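Long-range contacts in putative phosphatase/phosphodiesterase MPN_349 (Mycoplasma pneumoniae M129, PDB 1T71), which probably hydrolyses phosphate esters, perhaps 2',3'-cyclic nucleotides, at a two-iron centre, as a member of the YmdB-like branch of the calcineurin-type metallophosphoesterases: residues 40-44 with 182-186; 46-52 with 72-76; 51-57 with 82-88; 66-71 with 120-124. One frame throughout, in Å; residues are numbered along the deposited sequence.

Interaction 1: residues 40-44 with 182-186; sequences VNAEN and THTHV. With FE (Fe (III) ion), chain B; FE (Fe (III) ion), chain C.
Glu-43 meets His-183 across a shared iron, and Asn-44 faces His-185 across another: this is the dinuclear centre of the calcineurin-type metallophosphoesterase fold, with a His-X-His loop closing one side. Glu-43 supplies the bridge. Its CB heads toward the histidine loop, and a chi1 of 84° wedges CG between the backbone N and carbonyl carbon, bringing CG to 3.5 Å from the chain B iron. A bend at CB-CG then carries CD almost evenly between the metals. OE1 binds both, 2.2 Å from the chain B iron and 2.2 Å from the chain C iron, while OE2 takes a hydrogen bond from His-72 N, which together with the metal bonds restrains the carboxylate's rotation. On the far side of the chain C iron, His-183 ND1 binds at 2.2 Å; Asn-71 and His-158 are further ligands of this metal, and Asp-12 binds the other. Asn-44 and His-185, both ligands of the chain B iron, approach from opposite directions with amide and imidazole planes 88° apart, although which of their end atoms face the metal is doubtful. Deeper in, Asn-41 ND2 and Thr-182 OG1 stand 3.6 Å apart, unbonded to each other; each bonds a different carboxylate oxygen of Asp-156. The other end of that amide forms an Asx turn: Asn-41 OD1 accepts from Glu-43 N at 3.1 Å, nearly straight at 166°.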
loop_
_atom_site.group_PDB
_atom_site.type_symbol
_atom_site.label_atom_id
_atom_site.label_comp_id
_atom_site.label_asym_id
_atom_site.label_seq_id
_atom_site.Cartn_x
_atom_site.Cartn_y
_atom_site.Cartn_z
ATOM N N VAL A 40 -1.188 2.513 5.960
ATOM C CA VAL A 40 -0.237 2.680 4.870
ATOM C C VAL A 40 0.429 1.371 4.498
ATOM O O VAL A 40 0.582 0.480 5.327
ATOM C CB VAL A 40 0.878 3.705 5.212
ATOM C CG1 VAL A 40 0.268 4.928 5.892
ATOM C CG2 VAL A 40 1.950 3.065 6.095
ATOM N N ASN A 41 0.786 1.247 3.226
ATOM C CA ASN A 41 1.499 0.072 2.749
ATOM C C ASN A 41 2.945 0.556 2.870
ATOM O O ASN A 41 3.300 1.588 2.302
ATOM C CB ASN A 41 1.150 -0.220 1.288
ATOM C CG ASN A 41 1.890 -1.423 0.746
ATOM O OD1 ASN A 41 3.117 -1.477 0.793
ATOM N ND2 ASN A 41 1.146 -2.400 0.228
ATOM N N ALA A 42 3.768 -0.173 3.620
ATOM C CA ALA A 42 5.159 0.226 3.845
ATOM C C ALA A 42 6.186 -0.752 3.292
ATOM O O ALA A 42 7.331 -0.785 3.747
ATOM C CB ALA A 42 5.391 0.419 5.347
ATOM N N GLU A 43 5.792 -1.518 2.282
ATOM C CA GLU A 43 6.675 -2.527 1.707
ATOM C C GLU A 43 8.015 -2.074 1.122
ATOM O O GLU A 43 8.893 -2.909 0.908
ATOM C CB GLU A 43 5.926 -3.334 0.644
ATOM C CG GLU A 43 5.905 -2.688 -0.721
ATOM C CD GLU A 43 6.144 -3.692 -1.825
ATOM O OE1 GLU A 43 6.304 -3.260 -2.979
ATOM O OE2 GLU A 43 6.177 -4.913 -1.539
ATOM N N ASN A 44 8.177 -0.780 0.844
ATOM C CA ASN A 44 9.431 -0.263 0.278
ATOM C C ASN A 44 10.130 0.731 1.210
ATOM O O ASN A 44 11.061 1.423 0.804
ATOM C CB ASN A 44 9.156 0.446 -1.053
ATOM C CG ASN A 44 8.692 -0.505 -2.145
ATOM O OD1 ASN A 44 9.482 -1.275 -2.690
ATOM N ND2 ASN A 44 7.410 -0.458 -2.463
ATOM N N THR A 182 -2.307 -1.818 -5.061
ATOM C CA THR A 182 -0.989 -1.231 -4.808
ATOM C C THR A 182 0.044 -2.047 -5.583
ATOM O O THR A 182 -0.303 -3.074 -6.172
ATOM C CB THR A 182 -0.612 -1.267 -3.297
ATOM O OG1 THR A 182 -0.779 -2.598 -2.782
ATOM C CG2 THR A 182 -1.483 -0.303 -2.502
ATOM N N HIS A 183 1.292 -1.567 -5.598
ATOM C CA HIS A 183 2.428 -2.233 -6.257
ATOM C C HIS A 183 2.985 -1.586 -7.528
ATOM O O HIS A 183 4.180 -1.712 -7.785
ATOM C CB HIS A 183 2.118 -3.718 -6.540
ATOM C CG HIS A 183 3.217 -4.454 -7.247
ATOM N ND1 HIS A 183 4.411 -4.784 -6.639
ATOM C CD2 HIS A 183 3.304 -4.918 -8.518
ATOM C CE1 HIS A 183 5.187 -5.417 -7.503
ATOM N NE2 HIS A 183 4.540 -5.510 -8.651
ATOM N N THR A 184 2.163 -0.889 -8.317
ATOM C CA THR A 184 2.755 -0.283 -9.541
ATOM C C THR A 184 3.413 1.089 -9.327
ATOM O O THR A 184 4.086 1.599 -10.224
ATOM C CB THR A 184 1.684 -0.180 -10.679
ATOM O OG1 THR A 184 0.663 0.754 -10.313
ATOM C CG2 THR A 184 1.047 -1.552 -10.933
ATOM N N HIS A 185 3.225 1.683 -8.151
ATOM C CA HIS A 185 3.839 2.978 -7.825
ATOM C C HIS A 185 3.363 4.176 -8.647
ATOM O O HIS A 185 4.049 5.200 -8.709
ATOM C CB HIS A 185 5.360 2.893 -7.966
ATOM C CG HIS A 185 6.029 2.051 -6.927
ATOM N ND1 HIS A 185 5.336 1.202 -6.090
ATOM C CD2 HIS A 185 7.338 1.912 -6.602
ATOM C CE1 HIS A 185 6.188 0.584 -5.295
ATOM N NE2 HIS A 185 7.409 0.994 -5.585
ATOM N N VAL A 186 2.212 4.042 -9.292
ATOM C CA VAL A 186 1.649 5.120 -10.093
ATOM C C VAL A 186 0.163 5.147 -9.784
ATOM O O VAL A 186 -0.541 4.168 -10.013
ATOM C CB VAL A 186 1.851 4.872 -11.609
ATOM C CG1 VAL A 186 1.045 5.884 -12.422
ATOM C CG2 VAL A 186 3.344 4.971 -11.958
HETATM FE FE FE B . 6.095 -1.299 -3.898
HETATM FE FE FE C . 5.469 -4.281 -4.770
#

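Interaction 2: residues 46-52 with 72-76; sequences THGKGLS and HTWFQ
Lys-49 lies across both His-72 and Phe-75, joining two turns beside the metal centre: a type I' turn, Thr-46 to Lys-49, and a type I turn, His-72 to Phe-75, that starts on the histidine of the Gly-Asn-His motif of metallophosphoesterases. The ring contacts all come from Lys-49. Its CD makes a CH-pi contact over one face of His-72, 3.8 Å from the ring centroid. A bend at chi3 (-60°) then swings the lysine end over Phe-75, where CE sits above the middle of the ring and NZ forms a cation-pi contact, 3.5 Å from its centroid. His-72 is the proton donor by similarity with relatives, so the aliphatic part of the lysine backs a probable catalytic ring. Close van der Waals contacts come next: Gly-50 CA lies 3.3 Å from His-72 O, and Gln-76 CG packs 3.6 Å from Leu-51 N. Within the first loop, Ser-52 N donates to Thr-46 OG1, which is also bonded to His-55. Water supplies the polar links between the backbones. One molecule accepts from Leu-51 N and Gln-76 N and donates to Thr-73 O; a second donates to Leu-51 O at 3.0 Å and to Gln-76 O at 2.8 Å.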
loop_
_atom_site.group_PDB
_atom_site.type_symbol
_atom_site.label_atom_id
_atom_site.label_comp_id
_atom_site.label_asym_id
_atom_site.label_seq_id
_atom_site.Cartn_x
_atom_site.Cartn_y
_atom_site.Cartn_z
ATOM N N THR A 46 12.379 0.708 3.939
ATOM C CA THR A 46 13.820 0.673 4.185
ATOM C C THR A 46 14.679 0.378 2.948
ATOM O O THR A 46 14.712 -0.749 2.447
ATOM C CB THR A 46 14.116 -0.357 5.282
ATOM O OG1 THR A 46 13.312 -0.049 6.431
ATOM C CG2 THR A 46 15.596 -0.342 5.668
ATOM N N HIS A 47 15.387 1.401 2.477
ATOM C CA HIS A 47 16.231 1.290 1.287
ATOM C C HIS A 47 15.468 0.731 0.083
ATOM O O HIS A 47 16.021 -0.002 -0.743
ATOM C CB HIS A 47 17.471 0.437 1.581
ATOM C CG HIS A 47 18.395 1.057 2.582
ATOM N ND1 HIS A 47 18.451 0.652 3.898
ATOM C CD2 HIS A 47 19.256 2.095 2.472
ATOM C CE1 HIS A 47 19.305 1.415 4.557
ATOM N NE2 HIS A 47 19.806 2.299 3.715
ATOM N N GLY A 48 14.189 1.087 -0.004
ATOM C CA GLY A 48 13.363 0.648 -1.114
ATOM C C GLY A 48 12.773 -0.743 -0.985
ATOM O O GLY A 48 11.986 -1.154 -1.841
ATOM N N LYS A 49 13.142 -1.470 0.070
ATOM C CA LYS A 49 12.631 -2.822 0.268
ATOM C C LYS A 49 12.510 -3.243 1.729
ATOM O O LYS A 49 13.489 -3.229 2.481
ATOM C CB LYS A 49 13.514 -3.839 -0.464
ATOM C CG LYS A 49 13.523 -3.670 -1.974
ATOM C CD LYS A 49 14.304 -4.776 -2.660
ATOM C CE LYS A 49 15.742 -4.800 -2.196
ATOM N NZ LYS A 49 16.513 -5.911 -2.826
ATOM N N GLY A 50 11.301 -3.618 2.124
ATOM C CA GLY A 50 11.088 -4.067 3.486
ATOM C C GLY A 50 11.000 -2.958 4.512
ATOM O O GLY A 50 11.037 -1.768 4.174
ATOM N N LEU A 51 10.912 -3.356 5.778
ATOM C CA LEU A 51 10.777 -2.400 6.871
ATOM C C LEU A 51 11.613 -2.779 8.094
ATOM O O LEU A 51 11.433 -3.856 8.667
ATOM C CB LEU A 51 9.298 -2.311 7.260
ATOM C CG LEU A 51 8.828 -1.402 8.397
ATOM C CD1 LEU A 51 9.061 0.062 8.043
ATOM C CD2 LEU A 51 7.346 -1.668 8.649
ATOM N N SER A 52 12.525 -1.894 8.487
ATOM C CA SER A 52 13.370 -2.123 9.658
ATOM C C SER A 52 12.557 -1.760 10.901
ATOM O O SER A 52 11.531 -1.086 10.793
ATOM C CB SER A 52 14.624 -1.236 9.599
ATOM O OG SER A 52 14.277 0.138 9.729
ATOM N N HIS A 72 7.913 -7.330 -1.067
ATOM C CA HIS A 72 9.196 -7.131 -0.406
ATOM C C HIS A 72 9.058 -7.146 1.111
ATOM O O HIS A 72 9.910 -6.631 1.831
ATOM C CB HIS A 72 9.821 -5.818 -0.871
ATOM C CG HIS A 72 10.393 -5.891 -2.251
ATOM N ND1 HIS A 72 10.043 -5.012 -3.254
ATOM C CD2 HIS A 72 11.292 -6.746 -2.795
ATOM C CE1 HIS A 72 10.702 -5.323 -4.357
ATOM N NE2 HIS A 72 11.466 -6.371 -4.104
ATOM N N THR A 73 7.978 -7.754 1.586
ATOM C CA THR A 73 7.706 -7.845 3.016
ATOM C C THR A 73 8.869 -8.390 3.864
ATOM O O THR A 73 9.140 -7.897 4.957
ATOM C CB THR A 73 6.471 -8.760 3.293
ATOM O OG1 THR A 73 5.294 -8.206 2.678
ATOM C CG2 THR A 73 6.242 -8.911 4.802
ATOM N N TRP A 74 9.567 -9.391 3.348
ATOM C CA TRP A 74 10.616 -10.048 4.120
ATOM C C TRP A 74 12.068 -9.701 3.823
ATOM O O TRP A 74 12.973 -10.444 4.214
ATOM C CB TRP A 74 10.409 -11.560 3.989
ATOM C CG TRP A 74 8.966 -11.948 4.199
ATOM C CD1 TRP A 74 8.365 -12.279 5.383
ATOM C CD2 TRP A 74 7.927 -11.950 3.208
ATOM N NE1 TRP A 74 7.018 -12.482 5.190
ATOM C CE2 TRP A 74 6.722 -12.284 3.867
ATOM C CE3 TRP A 74 7.897 -11.696 1.828
ATOM C CZ2 TRP A 74 5.497 -12.371 3.193
ATOM C CZ3 TRP A 74 6.680 -11.785 1.157
ATOM C CH2 TRP A 74 5.496 -12.118 1.842
ATOM N N PHE A 75 12.312 -8.572 3.175
ATOM C CA PHE A 75 13.683 -8.234 2.843
ATOM C C PHE A 75 14.607 -7.805 3.987
ATOM O O PHE A 75 15.792 -8.130 3.959
ATOM C CB PHE A 75 13.716 -7.195 1.727
ATOM C CG PHE A 75 15.041 -7.117 1.039
ATOM C CD1 PHE A 75 15.962 -6.135 1.382
ATOM C CD2 PHE A 75 15.388 -8.063 0.079
ATOM C CE1 PHE A 75 17.210 -6.095 0.774
ATOM C CE2 PHE A 75 16.634 -8.031 -0.533
ATOM C CZ PHE A 75 17.548 -7.047 -0.183
ATOM N N GLN A 76 14.094 -7.084 4.981
ATOM C CA GLN A 76 14.938 -6.668 6.099
ATOM C C GLN A 76 15.008 -7.797 7.137
ATOM O O GLN A 76 14.328 -7.765 8.169
ATOM C CB GLN A 76 14.392 -5.375 6.720
ATOM C CG GLN A 76 14.369 -4.193 5.736
ATOM C CD GLN A 76 15.754 -3.815 5.217
ATOM O OE1 GLN A 76 15.900 -3.298 4.099
ATOM N NE2 GLN A 76 16.772 -4.054 6.030
HETATM O O HOH W 1 11.221 -6.590 5.949
HETATM O O HOH W 2 11.803 -6.823 8.754
#

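Interaction 3: residues 51-57 with 82-88; sequences LSLKHYE and VVINKKD
Tyr-56 OH donates to Asp-88 OD1 at 2.7 Å, meeting the syn lone pair of OD1, on the side of OD2, with ring and carboxylate planes 44° apart. Asp-88 OD2 forms a salt bridge with Lys-60, so the acid is held from both oxygens and probably stays ionised. Lys-86 lies over one face of the same tyrosine ring: its CG makes a CH-pi contact 3.8 Å from the centroid, displaced toward the rim. Bent at chi2 (-62°), its chain runs on across the ring, CE reaching Tyr-56 CE1 and NZ ending 4.0 Å from Glu-57 OE1, too far for a salt bridge. Val-83 fills the angle between loop and helix. Its CG1 touches Leu-51 CD2 at 3.9 Å, and its CG2 rests 3.6 Å from Leu-53 N, the amide that Asp-79 binds; Val-82 adds a looser contact with Leu-53. Ser-52 is the N-cap of helix 53-62, its OG accepting from His-55 N at 2.9 Å. The first turn of this helix thus packs on short helix 80-83 and the type I turn Val-83 to Lys-86, where the helical connections of successive beta-alpha-beta crossovers (strands 37-41, 66-68 and 89-90) meet.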
loop_
_atom_site.group_PDB
_atom_site.type_symbol
_atom_site.label_atom_id
_atom_site.label_comp_id
_atom_site.label_asym_id
_atom_site.label_seq_id
_atom_site.Cartn_x
_atom_site.Cartn_y
_atom_site.Cartn_z
ATOM N N LEU A 51 10.912 -3.356 5.778
ATOM C CA LEU A 51 10.777 -2.400 6.871
ATOM C C LEU A 51 11.613 -2.779 8.094
ATOM O O LEU A 51 11.433 -3.856 8.667
ATOM C CB LEU A 51 9.298 -2.311 7.260
ATOM C CG LEU A 51 8.828 -1.402 8.397
ATOM C CD1 LEU A 51 9.061 0.062 8.043
ATOM C CD2 LEU A 51 7.346 -1.668 8.649
ATOM N N SER A 52 12.525 -1.894 8.487
ATOM C CA SER A 52 13.370 -2.123 9.658
ATOM C C SER A 52 12.557 -1.760 10.901
ATOM O O SER A 52 11.531 -1.086 10.793
ATOM C CB SER A 52 14.624 -1.236 9.599
ATOM O OG SER A 52 14.277 0.138 9.729
ATOM N N LEU A 53 13.009 -2.199 12.073
ATOM C CA LEU A 53 12.305 -1.889 13.319
ATOM C C LEU A 53 12.365 -0.382 13.501
ATOM O O LEU A 53 11.381 0.259 13.869
ATOM C CB LEU A 53 12.994 -2.557 14.511
ATOM C CG LEU A 53 12.181 -2.893 15.769
ATOM C CD1 LEU A 53 13.047 -2.589 16.983
ATOM C CD2 LEU A 53 10.879 -2.112 15.835
ATOM N N LYS A 54 13.545 0.174 13.246
ATOM C CA LYS A 54 13.764 1.605 13.363
ATOM C C LYS A 54 12.717 2.347 12.537
ATOM O O LYS A 54 12.049 3.250 13.031
ATOM C CB LYS A 54 15.167 1.963 12.858
ATOM C CG LYS A 54 15.549 3.432 13.032
ATOM C CD LYS A 54 16.871 3.770 12.335
ATOM C CE LYS A 54 16.759 3.547 10.819
ATOM N NZ LYS A 54 17.999 3.906 10.054
ATOM N N HIS A 55 12.561 1.951 11.279
ATOM C CA HIS A 55 11.602 2.614 10.411
ATOM C C HIS A 55 10.149 2.332 10.772
ATOM O O HIS A 55 9.271 3.167 10.529
ATOM C CB HIS A 55 11.914 2.261 8.960
ATOM C CG HIS A 55 13.196 2.866 8.476
ATOM N ND1 HIS A 55 13.916 2.357 7.419
ATOM C CD2 HIS A 55 13.891 3.940 8.922
ATOM C CE1 HIS A 55 15.001 3.089 7.234
ATOM N NE2 HIS A 55 15.009 4.056 8.133
ATOM N N TYR A 56 9.892 1.171 11.367
ATOM C CA TYR A 56 8.538 0.842 11.773
ATOM C C TYR A 56 8.124 1.810 12.877
ATOM O O TYR A 56 7.002 2.319 12.884
ATOM C CB TYR A 56 8.453 -0.598 12.279
ATOM C CG TYR A 56 7.238 -0.858 13.147
ATOM C CD1 TYR A 56 7.276 -0.631 14.527
ATOM C CD2 TYR A 56 6.035 -1.283 12.586
ATOM C CE1 TYR A 56 6.144 -0.819 15.325
ATOM C CE2 TYR A 56 4.899 -1.468 13.374
ATOM C CZ TYR A 56 4.960 -1.233 14.739
ATOM O OH TYR A 56 3.827 -1.395 15.502
ATOM N N GLU A 57 9.030 2.075 13.812
ATOM C CA GLU A 57 8.703 3.001 14.891
ATOM C C GLU A 57 8.584 4.422 14.343
ATOM O O GLU A 57 7.740 5.195 14.791
ATOM C CB GLU A 57 9.742 2.914 16.018
ATOM C CG GLU A 57 9.670 1.600 16.818
ATOM C CD GLU A 57 8.296 1.345 17.469
ATOM O OE1 GLU A 57 8.099 0.247 18.046
ATOM O OE2 GLU A 57 7.414 2.236 17.421
ATOM N N VAL A 82 10.672 -9.578 14.623
ATOM C CA VAL A 82 10.043 -8.580 15.472
ATOM C C VAL A 82 9.082 -7.638 14.741
ATOM O O VAL A 82 8.002 -7.342 15.247
ATOM C CB VAL A 82 11.112 -7.741 16.207
ATOM C CG1 VAL A 82 10.458 -6.572 16.937
ATOM C CG2 VAL A 82 11.862 -8.629 17.208
ATOM N N VAL A 83 9.459 -7.170 13.559
ATOM C CA VAL A 83 8.599 -6.243 12.822
ATOM C C VAL A 83 7.289 -6.840 12.310
ATOM O O VAL A 83 6.201 -6.368 12.656
ATOM C CB VAL A 83 9.358 -5.610 11.628
ATOM C CG1 VAL A 83 8.421 -4.720 10.810
ATOM C CG2 VAL A 83 10.528 -4.784 12.145
ATOM N N ILE A 84 7.376 -7.876 11.490
ATOM C CA ILE A 84 6.158 -8.455 10.948
ATOM C C ILE A 84 5.283 -9.164 11.991
ATOM O O ILE A 84 4.150 -9.556 11.710
ATOM C CB ILE A 84 6.488 -9.337 9.697
ATOM C CG1 ILE A 84 5.376 -10.337 9.411
ATOM C CG2 ILE A 84 7.822 -9.983 9.858
ATOM C CD1 ILE A 84 5.586 -11.081 8.109
ATOM N N ASN A 85 5.793 -9.285 13.214
ATOM C CA ASN A 85 5.019 -9.882 14.297
ATOM C C ASN A 85 4.246 -8.775 15.021
ATOM O O ASN A 85 3.459 -9.048 15.924
ATOM C CB ASN A 85 5.936 -10.604 15.290
ATOM C CG ASN A 85 5.856 -12.115 15.170
ATOM O OD1 ASN A 85 6.794 -12.829 15.531
ATOM N ND2 ASN A 85 4.730 -12.612 14.668
ATOM N N LYS A 86 4.475 -7.523 14.623
ATOM C CA LYS A 86 3.783 -6.394 15.244
ATOM C C LYS A 86 2.276 -6.534 15.055
ATOM O O LYS A 86 1.800 -6.821 13.959
ATOM C CB LYS A 86 4.268 -5.065 14.658
ATOM C CG LYS A 86 5.692 -4.696 15.060
ATOM C CD LYS A 86 5.851 -4.496 16.576
ATOM C CE LYS A 86 7.251 -3.995 16.918
ATOM N NZ LYS A 86 7.470 -3.711 18.361
ATOM N N LYS A 87 1.536 -6.307 16.134
ATOM C CA LYS A 87 0.079 -6.435 16.145
ATOM C C LYS A 87 -0.713 -5.573 15.159
ATOM O O LYS A 87 -1.813 -5.948 14.762
ATOM C CB LYS A 87 -0.450 -6.182 17.566
ATOM C CG LYS A 87 0.640 -6.055 18.636
ATOM C CD LYS A 87 1.451 -4.761 18.463
ATOM C CE LYS A 87 2.767 -4.808 19.217
ATOM N NZ LYS A 87 3.609 -5.935 18.749
ATOM N N ASP A 88 -0.172 -4.422 14.771
ATOM C CA ASP A 88 -0.866 -3.532 13.844
ATOM C C ASP A 88 -0.282 -3.592 12.437
ATOM O O ASP A 88 -0.411 -2.641 11.668
ATOM C CB ASP A 88 -0.803 -2.095 14.360
ATOM C CG ASP A 88 0.578 -1.720 14.860
ATOM O OD1 ASP A 88 1.558 -2.356 14.422
ATOM O OD2 ASP A 88 0.689 -0.788 15.685
#

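Interaction 4: residues 66-71 with 120-124; sequences YITMGN and ITNLL. With FE (Fe (III) ion), chain C.
The ring of Tyr-66 is met obliquely by Ile-120, whose CD1 lies 3.8 Å from Tyr-66 CG, and it also stacks with Phe-111. The second flat group, the amide of Asn-122, stands against the peptide of Met-69: with CG anti to the backbone N (chi1 -179°) it reaches straight over from its strand, and CG comes to 3.6 Å from Met-69 O. Between these, Thr-68 CG2 and Ile-120 CG2 touch at 3.8 Å, the two side chains crossing at about a right angle, while Thr-68 OG1 turns to Asp-156. Strands 66-68 and 120-124 run nearly parallel, 18° apart with axes 8.0 Å from each other. They belong to different sheets, so side chains fill the interface of the two-sheet core of the metallophosphoesterase fold. At the far end Leu-124 CD2 packs 4.0 Å from Asn-71 CB. From there chi1 of 51° sets the Asn-71 amide so that OD1 binds the chain C iron at 2.2 Å, a metal shared with Glu-43 and His-183. Apolar contacts thus join the two sheets on either side of a buried amide, and a leucine methyl packs beside the backbone of an iron ligand.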
loop_
_atom_site.group_PDB
_atom_site.type_symbol
_atom_site.label_atom_id
_atom_site.label_comp_id
_atom_site.label_asym_id
_atom_site.label_seq_id
_atom_site.Cartn_x
_atom_site.Cartn_y
_atom_site.Cartn_z
ATOM N N TYR A 66 -2.017 1.650 11.151
ATOM C CA TYR A 66 -1.920 0.276 10.671
ATOM C C TYR A 66 -1.065 0.181 9.410
ATOM O O TYR A 66 -0.952 1.140 8.647
ATOM C CB TYR A 66 -3.323 -0.272 10.420
ATOM C CG TYR A 66 -4.122 -0.447 11.695
ATOM C CD1 TYR A 66 -3.924 -1.557 12.513
ATOM C CD2 TYR A 66 -5.040 0.521 12.109
ATOM C CE1 TYR A 66 -4.616 -1.705 13.714
ATOM C CE2 TYR A 66 -5.737 0.387 13.315
ATOM C CZ TYR A 66 -5.518 -0.731 14.110
ATOM O OH TYR A 66 -6.184 -0.884 15.305
ATOM N N ILE A 67 -0.468 -0.983 9.191
ATOM C CA ILE A 67 0.408 -1.179 8.047
ATOM C C ILE A 67 0.118 -2.443 7.238
ATOM O O ILE A 67 -0.124 -3.513 7.806
ATOM C CB ILE A 67 1.876 -1.239 8.526
ATOM C CG1 ILE A 67 2.332 0.146 8.986
ATOM C CG2 ILE A 67 2.772 -1.752 7.426
ATOM C CD1 ILE A 67 3.764 0.175 9.496
ATOM N N THR A 68 0.138 -2.310 5.913
ATOM C CA THR A 68 -0.057 -3.451 5.015
ATOM C C THR A 68 1.253 -3.566 4.227
ATOM O O THR A 68 2.011 -2.592 4.163
ATOM C CB THR A 68 -1.257 -3.237 4.045
ATOM O OG1 THR A 68 -1.079 -2.030 3.296
ATOM C CG2 THR A 68 -2.557 -3.150 4.830
ATOM N N MET A 69 1.529 -4.728 3.635
ATOM C CA MET A 69 2.783 -4.908 2.904
ATOM C C MET A 69 2.640 -5.436 1.477
ATOM O O MET A 69 1.647 -5.162 0.803
ATOM C CB MET A 69 3.717 -5.818 3.715
ATOM C CG MET A 69 4.107 -5.264 5.087
ATOM S SD MET A 69 5.366 -3.955 5.027
ATOM C CE MET A 69 4.436 -2.639 4.999
ATOM N N GLY A 70 3.639 -6.186 1.013
ATOM C CA GLY A 70 3.597 -6.700 -0.347
ATOM C C GLY A 70 4.628 -7.759 -0.684
ATOM O O GLY A 70 4.864 -8.686 0.095
ATOM N N ASN A 71 5.254 -7.636 -1.846
ATOM C CA ASN A 71 6.228 -8.637 -2.248
ATOM C C ASN A 71 7.592 -8.508 -1.588
ATOM O O ASN A 71 8.338 -9.474 -1.532
ATOM C CB ASN A 71 6.364 -8.670 -3.777
ATOM C CG ASN A 71 6.611 -7.305 -4.374
ATOM O OD1 ASN A 71 5.843 -6.372 -4.157
ATOM N ND2 ASN A 71 7.686 -7.182 -5.144
ATOM N N ILE A 120 -8.692 -5.774 8.319
ATOM C CA ILE A 120 -7.736 -5.301 7.322
ATOM C C ILE A 120 -7.028 -6.525 6.769
ATOM O O ILE A 120 -6.424 -7.297 7.521
ATOM C CB ILE A 120 -6.674 -4.343 7.917
ATOM C CG1 ILE A 120 -7.339 -3.071 8.446
ATOM C CG2 ILE A 120 -5.653 -3.975 6.836
ATOM C CD1 ILE A 120 -6.358 -2.084 9.080
ATOM N N THR A 121 -7.116 -6.702 5.454
ATOM C CA THR A 121 -6.513 -7.841 4.775
ATOM C C THR A 121 -5.575 -7.389 3.654
ATOM O O THR A 121 -5.864 -6.435 2.928
ATOM C CB THR A 121 -7.607 -8.756 4.186
ATOM O OG1 THR A 121 -8.469 -9.193 5.243
ATOM C CG2 THR A 121 -6.993 -9.977 3.508
ATOM N N ASN A 122 -4.458 -8.098 3.525
ATOM C CA ASN A 122 -3.429 -7.818 2.525
ATOM C C ASN A 122 -3.247 -9.092 1.701
ATOM O O ASN A 122 -3.146 -10.184 2.254
ATOM C CB ASN A 122 -2.124 -7.424 3.249
ATOM C CG ASN A 122 -0.971 -7.087 2.294
ATOM O OD1 ASN A 122 -1.172 -6.529 1.203
ATOM N ND2 ASN A 122 0.251 -7.400 2.725
ATOM N N LEU A 123 -3.225 -8.957 0.380
ATOM C CA LEU A 123 -3.067 -10.113 -0.501
ATOM C C LEU A 123 -2.109 -9.813 -1.649
ATOM O O LEU A 123 -1.915 -8.655 -2.020
ATOM C CB LEU A 123 -4.420 -10.519 -1.084
ATOM C CG LEU A 123 -5.491 -11.036 -0.119
ATOM C CD1 LEU A 123 -6.876 -10.712 -0.670
ATOM C CD2 LEU A 123 -5.320 -12.538 0.075
ATOM N N LEU A 124 -1.517 -10.867 -2.206
ATOM C CA LEU A 124 -0.593 -10.748 -3.334
ATOM C C LEU A 124 -1.267 -11.231 -4.615
ATOM O O LEU A 124 -1.833 -12.327 -4.668
ATOM C CB LEU A 124 0.677 -11.575 -3.082
ATOM C CG LEU A 124 1.847 -10.886 -2.374
ATOM C CD1 LEU A 124 2.824 -11.928 -1.850
ATOM C CD2 LEU A 124 2.547 -9.949 -3.347
HETATM FE FE FE C . 5.469 -4.281 -4.770
#

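How the interactions relate
Interaction 1 closes a long loop of the chain, and interactions 2, 3 and 4 nest within it, their segments alternating with one another. Interactions 1 and 4, centres about 10 Å apart, lie closest to the middle of the protein; they use neighbouring strands of one sheet, 37-41 and 66-68, and share the chain C iron. Each ties that sheet to the other core sheet, through the loop after strand 178-182 and through strand 117-124 respectively. Interaction 2, about 12 Å from interaction 1, joins the loops leaving the first two strands and meets it through Glu-43. The centre of interaction 3, sharing Leu-51 and Ser-52, lies about 10 Å from that of interaction 2, in the helical layer.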